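Local coordinates for vinylacetyl-CoA Delta-isomerase (Nitrosopumilus maritimus SCM1, PDB 6VJR), which probably dehydrates 4-hydroxybutyryl-CoA and isomerises vinylacetyl-CoA, using bound flavin-adenine dinucleotide and a [4Fe-4S] cluster, at residues Asn40-Ala43 with Glu44-Asp47; Leu391-Glu394 with Lys395-Arg398; Pro373-Ile376 with Ser377-Ala380; Ile424-Leu427 with Ile428-Met431. All coordinates share one frame; numbering follows the deposited sequence. Where two conformers were deposited one is given.

Contact 1: Asn40-Ala43 with Glu44-Asp47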
loop_
_atom_site.group_PDB
_atom_site.type_symbol
_atom_site.label_atom_id
_atom_site.label_comp_id
_atom_site.label_asym_id
_atom_site.label_seq_id
_atom_site.Cartn_x
_atom_site.Cartn_y
_atom_site.Cartn_z
ATOM N N ASN A 40 -20.901 30.418 -6.069
ATOM C CA ASN A 40 -20.680 30.167 -7.484
ATOM C C ASN A 40 -20.797 28.682 -7.802
ATOM O O ASN A 40 -21.298 28.319 -8.867
ATOM C CB ASN A 40 -19.317 30.686 -7.906
ATOM C CG ASN A 40 -19.210 32.191 -7.945
ATOM O OD1 ASN A 40 -20.208 32.912 -8.020
ATOM N ND2 ASN A 40 -17.994 32.692 -7.942
ATOM N N ALA A 41 -20.251 27.842 -6.929
ATOM C CA ALA A 41 -20.332 26.399 -7.116
ATOM C C ALA A 41 -21.788 25.963 -7.121
ATOM O O ALA A 41 -22.191 25.185 -7.978
ATOM C CB ALA A 41 -19.510 25.683 -6.072
ATOM N N VAL A 42 -22.576 26.402 -6.132
ATOM C CA VAL A 42 -23.981 26.039 -6.151
ATOM C C VAL A 42 -24.680 26.598 -7.389
ATOM O O VAL A 42 -25.529 25.910 -7.975
ATOM C CB VAL A 42 -24.695 26.459 -4.862
ATOM C CG1 VAL A 42 -26.147 26.054 -4.911
ATOM C CG2 VAL A 42 -24.000 25.873 -3.640
ATOM N N ALA A 43 -24.337 27.824 -7.812
ATOM C CA ALA A 43 -24.997 28.395 -8.983
ATOM C C ALA A 43 -24.791 27.491 -10.198
ATOM O O ALA A 43 -25.624 27.419 -11.072
ATOM C CB ALA A 43 -24.475 29.777 -9.256
ATOM N N GLU A 44 -23.616 26.866 -10.309
ATOM C CA GLU A 44 -23.312 25.975 -11.427
ATOM C C GLU A 44 -24.230 24.744 -11.470
ATOM O O GLU A 44 -24.473 24.189 -12.547
ATOM C CB GLU A 44 -21.824 25.606 -11.462
ATOM C CG GLU A 44 -21.526 24.447 -12.402
ATOM C CD GLU A 44 -21.727 24.646 -13.901
ATOM O OE1 GLU A 44 -22.052 25.762 -14.364
ATOM O OE2 GLU A 44 -21.595 23.605 -14.622
ATOM N N THR A 45 -24.809 24.339 -10.335
ATOM C CA THR A 45 -25.756 23.235 -10.338
ATOM C C THR A 45 -27.046 23.639 -11.059
ATOM O O THR A 45 -27.706 22.773 -11.606
ATOM C CB THR A 45 -26.099 22.758 -8.932
ATOM O OG1 THR A 45 -26.896 23.639 -8.146
ATOM C CG2 THR A 45 -24.864 22.365 -8.140
ATOM N N TYR A 46 -27.406 24.921 -11.008
ATOM C CA TYR A 46 -28.543 25.412 -11.767
ATOM C C TYR A 46 -28.164 25.553 -13.229
ATOM O O TYR A 46 -28.960 25.219 -14.086
ATOM C CB TYR A 46 -29.057 26.723 -11.167
ATOM C CG TYR A 46 -29.736 26.659 -9.805
ATOM C CD1 TYR A 46 -29.049 26.771 -8.608
ATOM C CD2 TYR A 46 -31.104 26.494 -9.736
ATOM C CE1 TYR A 46 -29.712 26.733 -7.386
ATOM C CE2 TYR A 46 -31.786 26.505 -8.541
ATOM C CZ TYR A 46 -31.090 26.609 -7.348
ATOM O OH TYR A 46 -31.808 26.614 -6.190
ATOM N N ASP A 47 -27.002 26.139 -13.504
ATOM C CA ASP A 47 -26.579 26.370 -14.882
ATOM C C ASP A 47 -26.436 25.053 -15.652
ATOM O O ASP A 47 -26.760 24.962 -16.821
ATOM C CB ASP A 47 -25.363 27.288 -14.918
ATOM C CG ASP A 47 -25.625 28.727 -14.459
ATOM O OD1 ASP A 47 -26.801 29.226 -14.598
ATOM O OD2 ASP A 47 -24.638 29.377 -14.017
#
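Thr-45 turns back on Val-42 with two donors. Its OG1 gives a hydrogen bond to Val-42 O at 2.7 Å, and its backbone N reaches that same oxygen at 2.9 Å. The two come in differently: the hydroxyl lies in the carbonyl plane, while the amide stands 59° out of it, away from the lone pairs. A chi1 of 71° makes the hydroxyl bond possible by setting OG1 between the residue's own N and carbonyl carbon. OG1 also accepts from Arg-100 NH1, and the Arg-100 cation lies against the ring of Tyr-46. This is an inner turn of helix 36-51, running past helix 77-94, with the Thr-45 side chain about 8 Å from the bound iron-sulfur cluster. With a valine here, Val-42 O would probably lose its in-plane donor and Arg-100 NH1 an acceptor. Around this spot the usual helix bonding takes over. Glu-44 N bonds to Asn-40 O at 3.1 Å and more weakly to Ala-41 O, and Asp-47 N meets Ala-43 O at 3.1 Å, close to straight at 163°. The Tyr-46 ring presents its edge to Val-42 O and brings CE1 to 4.4 Å from Val-42 CG1; its OH is bonded to Asn-140 O. Further partners satisfy the carboxylates: Arg-51 and Asn-93 for Glu-44 OE2, and the amide of Gly-5 for Asp-47 OD1.

Contact 2: Leu391-Glu394 with Lys395-Arg398. With SO4 (sulfate ion), chain H.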
loop_
_atom_site.group_PDB
_atom_site.type_symbol
_atom_site.label_atom_id
_atom_site.label_comp_id
_atom_site.label_asym_id
_atom_site.label_seq_id
_atom_site.Cartn_x
_atom_site.Cartn_y
_atom_site.Cartn_z
ATOM N N LEU A 391 6.502 28.791 -4.418
ATOM C CA LEU A 391 6.271 29.853 -5.380
ATOM C C LEU A 391 6.011 31.207 -4.698
ATOM O O LEU A 391 5.198 31.311 -3.761
ATOM C CB LEU A 391 4.999 29.449 -6.114
ATOM C CG LEU A 391 4.671 30.271 -7.354
ATOM C CD1 LEU A 391 5.729 30.104 -8.449
ATOM C CD2 LEU A 391 3.321 29.846 -7.852
ATOM N N PRO A 392 6.658 32.297 -5.144
ATOM C CA PRO A 392 6.335 33.636 -4.634
ATOM C C PRO A 392 4.903 34.080 -4.979
ATOM O O PRO A 392 4.255 33.508 -5.879
ATOM C CB PRO A 392 7.367 34.523 -5.279
ATOM C CG PRO A 392 8.544 33.575 -5.553
ATOM C CD PRO A 392 7.862 32.289 -5.987
ATOM N N SER A 393 4.423 35.066 -4.226
ATOM C CA SER A 393 3.075 35.592 -4.378
ATOM C C SER A 393 2.867 36.287 -5.724
ATOM O O SER A 393 3.798 36.757 -6.376
ATOM C CB SER A 393 2.773 36.588 -3.264
ATOM O OG SER A 393 3.379 37.864 -3.494
ATOM N N GLU A 394 1.593 36.378 -6.115
ATOM C CA GLU A 394 1.221 37.173 -7.277
ATOM C C GLU A 394 1.630 38.636 -7.132
ATOM O O GLU A 394 2.029 39.260 -8.103
ATOM C CB GLU A 394 -0.281 37.076 -7.532
ATOM C CG GLU A 394 -0.691 37.847 -8.776
ATOM C CD GLU A 394 -2.146 37.782 -9.165
ATOM O OE1 GLU A 394 -2.932 37.120 -8.471
ATOM O OE2 GLU A 394 -2.467 38.381 -10.224
ATOM N N LYS A 395 1.553 39.193 -5.930
ATOM C CA LYS A 395 2.013 40.566 -5.699
ATOM C C LYS A 395 3.488 40.735 -6.069
ATOM O O LYS A 395 3.864 41.771 -6.621
ATOM C CB LYS A 395 1.767 40.967 -4.248
ATOM C CG LYS A 395 0.301 41.224 -3.961
ATOM C CD LYS A 395 0.050 41.644 -2.525
ATOM C CE LYS A 395 -1.289 42.272 -2.309
ATOM N NZ LYS A 395 -2.358 41.340 -2.614
ATOM N N ASP A 396 4.317 39.708 -5.800
ATOM C CA ASP A 396 5.696 39.721 -6.272
ATOM C C ASP A 396 5.789 39.580 -7.789
ATOM O O ASP A 396 6.579 40.273 -8.416
ATOM C CB ASP A 396 6.493 38.723 -5.445
ATOM C CG ASP A 396 6.509 39.114 -3.976
ATOM O OD1 ASP A 396 7.029 40.209 -3.682
ATOM O OD2 ASP A 396 5.953 38.370 -3.154
ATOM N N PHE A 397 5.001 38.691 -8.390
ATOM C CA PHE A 397 4.982 38.526 -9.841
ATOM C C PHE A 397 4.616 39.826 -10.585
ATOM O O PHE A 397 5.086 40.065 -11.699
ATOM C CB PHE A 397 3.978 37.416 -10.181
ATOM C CG PHE A 397 3.977 37.050 -11.645
ATOM C CD1 PHE A 397 5.117 36.520 -12.212
ATOM C CD2 PHE A 397 2.848 37.211 -12.432
ATOM C CE1 PHE A 397 5.132 36.179 -13.558
ATOM C CE2 PHE A 397 2.891 36.910 -13.794
ATOM C CZ PHE A 397 4.012 36.363 -14.338
ATOM N N ARG A 398 3.774 40.666 -9.972
ATOM C CA ARG A 398 3.279 41.894 -10.593
ATOM C C ARG A 398 4.161 43.093 -10.231
ATOM O O ARG A 398 3.976 44.191 -10.767
ATOM C CB ARG A 398 1.842 42.203 -10.176
ATOM C CG ARG A 398 0.851 41.123 -10.506
ATOM C CD ARG A 398 0.692 40.827 -11.927
ATOM N NE ARG A 398 -0.486 39.945 -12.009
ATOM C CZ ARG A 398 -0.783 39.265 -13.105
ATOM N NH1 ARG A 398 -1.843 38.472 -13.130
ATOM N NH2 ARG A 398 -0.022 39.413 -14.177
HETATM S S SO4 H . -1.248 40.577 1.375
HETATM O O1 SO4 H . -0.845 39.232 1.075
HETATM O O2 SO4 H . -1.909 40.595 2.658
HETATM O O3 SO4 H . -2.165 41.030 0.359
HETATM O O4 SO4 H . -0.094 41.448 1.403
HETATM O O HOH W 1 5.961 35.881 -1.999
#
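An N-cap opens the short helix 394-397, where the Ser-393 hydroxyl and Asp-396 close on each other. Ser-393 OG accepts from Asp-396 N at 3.1 Å and donates to Asp-396 OD2 at 2.6 Å. A chi1 of 78° turns the hydroxyl over the first turn, and it meets the carboxylate from above its plane. The return bond of a capping box is not made directly: a water accepts from Ser-393 N at 2.8 Å and donates to Asp-396 OD2. Behind the cap, Phe-397 N bonds to Ser-393 O at 3.0 Å.

From the first residue of the helix, Glu-394 reaches one turn on to Arg-398 in an i to i+4 salt bridge. Glu-394 OE2 alone takes both donors, Arg-398 NE at 3.1 Å on its anti lone pair and Arg-398 NH1 at 3.0 Å, also from the anti side but 33° out of the carboxylate plane. OE2 sits at the guanidinium edge, and the two flat groups are turned 55° apart. Glu-394 OE1 is held by the amide of Ile-243. A leucine in place of Glu-394 would probably leave NE and NH1 of Arg-398 without their shared acceptor and the Ile-243 amide without its mate. On the exposed flank, Lys-395 NZ makes a weak bond to a sulfate ion, probably from the crystallisation liquor.

Phe-22 N and Gly-23 N of the second subunit also donate to the Asp-396 carboxylate. With so many donors at the start of a helix, that group is likely to stay ionised, and it serves the helix cap and the subunit interface at once.

Contact 3: Pro373-Ile376 with Ser377-Ala380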
loop_
_atom_site.group_PDB
_atom_site.type_symbol
_atom_site.label_atom_id
_atom_site.label_comp_id
_atom_site.label_asym_id
_atom_site.label_seq_id
_atom_site.Cartn_x
_atom_site.Cartn_y
_atom_site.Cartn_z
ATOM N N PRO A 373 -7.692 9.621 -2.621
ATOM C CA PRO A 373 -7.393 11.040 -2.858
ATOM C C PRO A 373 -6.032 11.437 -2.288
ATOM O O PRO A 373 -5.354 12.294 -2.858
ATOM C CB PRO A 373 -8.585 11.789 -2.253
ATOM C CG PRO A 373 -9.702 10.762 -2.421
ATOM C CD PRO A 373 -9.045 9.442 -2.049
ATOM N N TYR A 374 -5.696 10.863 -1.125
ATOM C CA TYR A 374 -4.421 11.168 -0.494
ATOM C C TYR A 374 -3.251 10.748 -1.372
ATOM O O TYR A 374 -2.243 11.445 -1.437
ATOM C CB TYR A 374 -4.388 10.583 0.897
ATOM C CG TYR A 374 -5.278 11.285 1.917
ATOM C CD1 TYR A 374 -6.617 10.938 2.054
ATOM C CD2 TYR A 374 -4.806 12.300 2.726
ATOM C CE1 TYR A 374 -7.438 11.558 2.980
ATOM C CE2 TYR A 374 -5.594 12.922 3.669
ATOM C CZ TYR A 374 -6.945 12.591 3.750
ATOM O OH TYR A 374 -7.767 13.123 4.692
ATOM N N GLU A 375 -3.385 9.624 -2.059
ATOM C CA GLU A 375 -2.330 9.152 -2.939
ATOM C C GLU A 375 -2.283 9.951 -4.245
ATOM O O GLU A 375 -1.220 10.274 -4.817
ATOM C CB GLU A 375 -2.518 7.673 -3.187
ATOM C CG GLU A 375 -1.393 7.065 -4.049
ATOM C CD GLU A 375 0.054 7.128 -3.573
ATOM O OE1 GLU A 375 0.275 7.603 -2.454
ATOM O OE2 GLU A 375 0.982 6.764 -4.350
ATOM N N ILE A 376 -3.471 10.264 -4.804
ATOM C CA ILE A 376 -3.512 11.065 -6.016
ATOM C C ILE A 376 -2.843 12.414 -5.753
ATOM O O ILE A 376 -2.074 12.943 -6.591
ATOM C CB ILE A 376 -4.980 11.154 -6.490
ATOM C CG1 ILE A 376 -5.551 9.773 -6.910
ATOM C CG2 ILE A 376 -5.114 12.135 -7.640
ATOM C CD1 ILE A 376 -7.044 9.744 -7.132
ATOM N N SER A 377 -3.104 12.990 -4.582
ATOM C CA SER A 377 -2.499 14.255 -4.218
ATOM C C SER A 377 -0.984 14.142 -4.081
ATOM O O SER A 377 -0.257 15.029 -4.534
ATOM C CB SER A 377 -3.108 14.756 -2.941
ATOM O OG SER A 377 -4.461 15.088 -3.164
ATOM N N ARG A 378 -0.514 13.075 -3.446
ATOM C CA ARG A 378 0.925 12.856 -3.290
ATOM C C ARG A 378 1.604 12.809 -4.654
ATOM O O ARG A 378 2.618 13.457 -4.894
ATOM C CB ARG A 378 1.193 11.585 -2.498
ATOM C CG ARG A 378 2.643 11.404 -2.093
ATOM C CD ARG A 378 2.825 10.138 -1.281
ATOM N NE ARG A 378 2.796 8.923 -2.074
ATOM C CZ ARG A 378 3.803 8.449 -2.782
ATOM N NH1 ARG A 378 5.045 8.921 -2.625
ATOM N NH2 ARG A 378 3.578 7.413 -3.553
ATOM N N LEU A 379 1.022 12.049 -5.584
ATOM C CA LEU A 379 1.595 11.891 -6.911
ATOM C C LEU A 379 1.598 13.212 -7.678
ATOM O O LEU A 379 2.531 13.497 -8.424
ATOM C CB LEU A 379 0.906 10.782 -7.690
ATOM C CG LEU A 379 1.053 9.384 -7.098
ATOM C CD1 LEU A 379 0.231 8.395 -7.863
ATOM C CD2 LEU A 379 2.523 8.942 -7.033
ATOM N N ALA A 380 0.506 13.969 -7.571
ATOM C CA ALA A 380 0.463 15.308 -8.169
ATOM C C ALA A 380 1.604 16.205 -7.683
ATOM O O ALA A 380 2.224 16.934 -8.466
ATOM C CB ALA A 380 -0.909 15.950 -7.978
#
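Charge pairing comes first here: Glu-375 and Arg-378 lie side by side on helix 372-384 and share a two-pronged salt bridge. Arg-378 NE meets Glu-375 OE1 at 2.9 Å and Arg-378 NH2 meets Glu-375 OE2 at 2.8 Å, so each carboxylate oxygen has its own nitrogen. Both are approached on the syn side, and the guanidinium presents its edge, with the two planes 31° apart. The Glu-375 chain starts anti to its N, then bends at chi2 (60°), while Arg-378 folds at chi3 (76°); the two bends bring the two charged groups together.

The backbone bonds form the second class. Leu-379 N bonds to Glu-375 O at 3.0 Å, and Ala-380 N to Ile-376 O at 2.9 Å. Pro-373 O takes Ser-377 N at 2.9 Å, and in one of two modelled conformers Ser-377 OG reaches this oxygen from the other face of its plane, so this hydroxyl bond is less certain.

Van der Waals contact is the third. Leu-379 CD2 lies 3.8 Å from Glu-375 OE2, and beyond the segments Ile-376 and Ala-380 pack on Met-329 of helix 320-345 and Leu-303 of helix 295-314. These helices belong to the C-terminal part of the chain, related to the acyl-CoA dehydrogenases.

Arg-378 NH1 goes to Thr-370 O of the second subunit. With NE and NH2 taken by Glu-375, the rotation of the guanidinium is fixed, and the salt bridge holds NH1 toward its interface partner.

Contact 4: Ile424-Leu427 with Ile428-Met431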
loop_
_atom_site.group_PDB
_atom_site.type_symbol
_atom_site.label_atom_id
_atom_site.label_comp_id
_atom_site.label_asym_id
_atom_site.label_seq_id
_atom_site.Cartn_x
_atom_site.Cartn_y
_atom_site.Cartn_z
ATOM N N ILE A 424 -1.065 26.976 -12.783
ATOM C CA ILE A 424 -1.325 25.549 -12.651
ATOM C C ILE A 424 -0.714 25.036 -11.332
ATOM O O ILE A 424 -1.312 24.217 -10.644
ATOM C CB ILE A 424 -0.911 24.722 -13.879
ATOM C CG1 ILE A 424 -1.728 23.429 -13.908
ATOM C CG2 ILE A 424 0.590 24.472 -13.932
ATOM C CD1 ILE A 424 -3.163 23.643 -14.354
ATOM N N LEU A 425 0.458 25.535 -10.941
ATOM C CA LEU A 425 1.036 25.183 -9.651
ATOM C C LEU A 425 0.125 25.570 -8.484
ATOM O O LEU A 425 -0.077 24.776 -7.555
ATOM C CB LEU A 425 2.433 25.783 -9.496
ATOM C CG LEU A 425 3.527 25.198 -10.400
ATOM C CD1 LEU A 425 4.693 26.127 -10.497
ATOM C CD2 LEU A 425 3.975 23.864 -9.842
ATOM N N ARG A 426 -0.442 26.776 -8.553
ATOM C CA ARG A 426 -1.396 27.225 -7.523
ATOM C C ARG A 426 -2.628 26.315 -7.474
ATOM O O ARG A 426 -3.168 26.067 -6.412
ATOM C CB ARG A 426 -1.788 28.694 -7.703
ATOM C CG ARG A 426 -0.628 29.622 -7.332
ATOM C CD ARG A 426 -0.304 29.543 -5.857
ATOM N NE ARG A 426 0.552 30.665 -5.491
ATOM C CZ ARG A 426 1.604 30.574 -4.641
ATOM N NH1 ARG A 426 1.702 29.526 -3.858
ATOM N NH2 ARG A 426 2.459 31.582 -4.547
ATOM N N LEU A 427 -3.125 25.857 -8.638
ATOM C CA LEU A 427 -4.241 24.930 -8.656
ATOM C C LEU A 427 -3.906 23.650 -7.877
ATOM O O LEU A 427 -4.714 23.174 -7.044
ATOM C CB LEU A 427 -4.789 24.679 -10.049
ATOM C CG LEU A 427 -6.003 23.758 -10.106
ATOM C CD1 LEU A 427 -7.204 24.321 -9.368
ATOM C CD2 LEU A 427 -6.342 23.457 -11.546
ATOM N N ILE A 428 -2.723 23.092 -8.146
ATOM C CA ILE A 428 -2.280 21.882 -7.440
ATOM C C ILE A 428 -2.168 22.146 -5.939
ATOM O O ILE A 428 -2.655 21.347 -5.139
ATOM C CB ILE A 428 -0.989 21.312 -8.048
ATOM C CG1 ILE A 428 -1.219 20.899 -9.491
ATOM C CG2 ILE A 428 -0.519 20.120 -7.224
ATOM C CD1 ILE A 428 0.045 20.537 -10.262
ATOM N N GLU A 429 -1.561 23.269 -5.551
ATOM C CA GLU A 429 -1.480 23.636 -4.140
ATOM C C GLU A 429 -2.872 23.722 -3.502
ATOM O O GLU A 429 -3.131 23.209 -2.423
ATOM C CB GLU A 429 -0.712 24.950 -4.000
ATOM C CG GLU A 429 -0.437 25.359 -2.562
ATOM C CD GLU A 429 -0.090 26.846 -2.329
ATOM O OE1 GLU A 429 -0.398 27.684 -3.220
ATOM O OE2 GLU A 429 0.496 27.193 -1.267
ATOM N N ASN A 430 -3.797 24.362 -4.212
ATOM C CA ASN A 430 -5.146 24.562 -3.722
ATOM C C ASN A 430 -5.870 23.249 -3.446
ATOM O O ASN A 430 -6.629 23.154 -2.494
ATOM C CB ASN A 430 -5.918 25.389 -4.750
ATOM C CG ASN A 430 -7.412 25.468 -4.555
ATOM O OD1 ASN A 430 -7.926 26.166 -3.669
ATOM N ND2 ASN A 430 -8.122 24.707 -5.352
ATOM N N MET A 431 -5.659 22.263 -4.300
ATOM C CA MET A 431 -6.350 20.985 -4.177
ATOM C C MET A 431 -5.653 20.003 -3.229
ATOM O O MET A 431 -6.299 19.037 -2.805
ATOM C CB MET A 431 -6.529 20.349 -5.549
ATOM C CG MET A 431 -7.440 21.180 -6.427
ATOM S SD MET A 431 -7.827 20.415 -8.004
ATOM C CE MET A 431 -9.024 19.200 -7.416
#
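Arg-426 and Glu-429 form the close-set side of helix 418-432, one of the helices of the C-terminal part of the chain, whose family belongs to the acyl-CoA dehydrogenase clan. Arg-426 NH1 donates to Glu-429 OE1 at 2.9 Å, with an N-H to oxygen angle of 156°. The oxygen is met from above the carboxylate plane, and the guanidinium and carboxylate planes are 30° apart. A bend in Arg-426 at chi2 (-66°) carries the chain alongside Glu-429, so that Arg-426 CD, too, comes to 3.2 Å from Glu-429 OE1. All this is buried, and the charges are met on several sides: Arg-426 NE pairs with Asp-244 OD1, and Glu-429 OE1 also takes NH1 of Arg-236, a residue of the sodium site. With two arginine donors on one oxygen, Glu-429 is likely to stay charged.

The rest is looser. No solvent side exists here, since every residue of the two segments is buried, but the side chains meet here by van der Waals contact, at mostly longer range and without a polar bond between them. Leu-425 and Ile-428 turn to the neighbouring helices 295-314, 372-384 and 387-390, with the Leu-425 side chain about 8 Å from a bound flavin-adenine dinucleotide. Ile-428 lays its CG1 3.5 Å from Ile-424 O. Leu-427 has Ala-471 of the third subunit beside it, and within the turn it reaches for two partners: its CD1 passes Asn-430 ND2 at 4.1 Å, that amide being bonded to Asn-436 OD1, and its side chain lies alongside that of Met-431, CD1 of Leu-427 stopping 4.2 Å from SD of Met-431.

How the contacts relate
Reading from the N terminus, contact 1 comes first, on helix 36-51 by the iron-sulfur cluster; contact 3, contact 2 and contact 4 follow in that order, far along the chain. Contacts 1, 3 and 4 are each a turn or two of helix and contact 2 is a loop running into a short helix, so none closes a long loop and none nests or crosses. Contact 1 stands apart, its centre about 22 Å from that of contact 4. The other three gather in the C-terminal part. Contact 4 joins them: Ala-380 CB packs against Ile-428 CG2 at 4.3 Å, linking it to contact 3, and Leu-391 O lies 2.9 Å from Arg-426 NH2, probably a hydrogen bond, linking it to contact 2. All three also touch the second subunit.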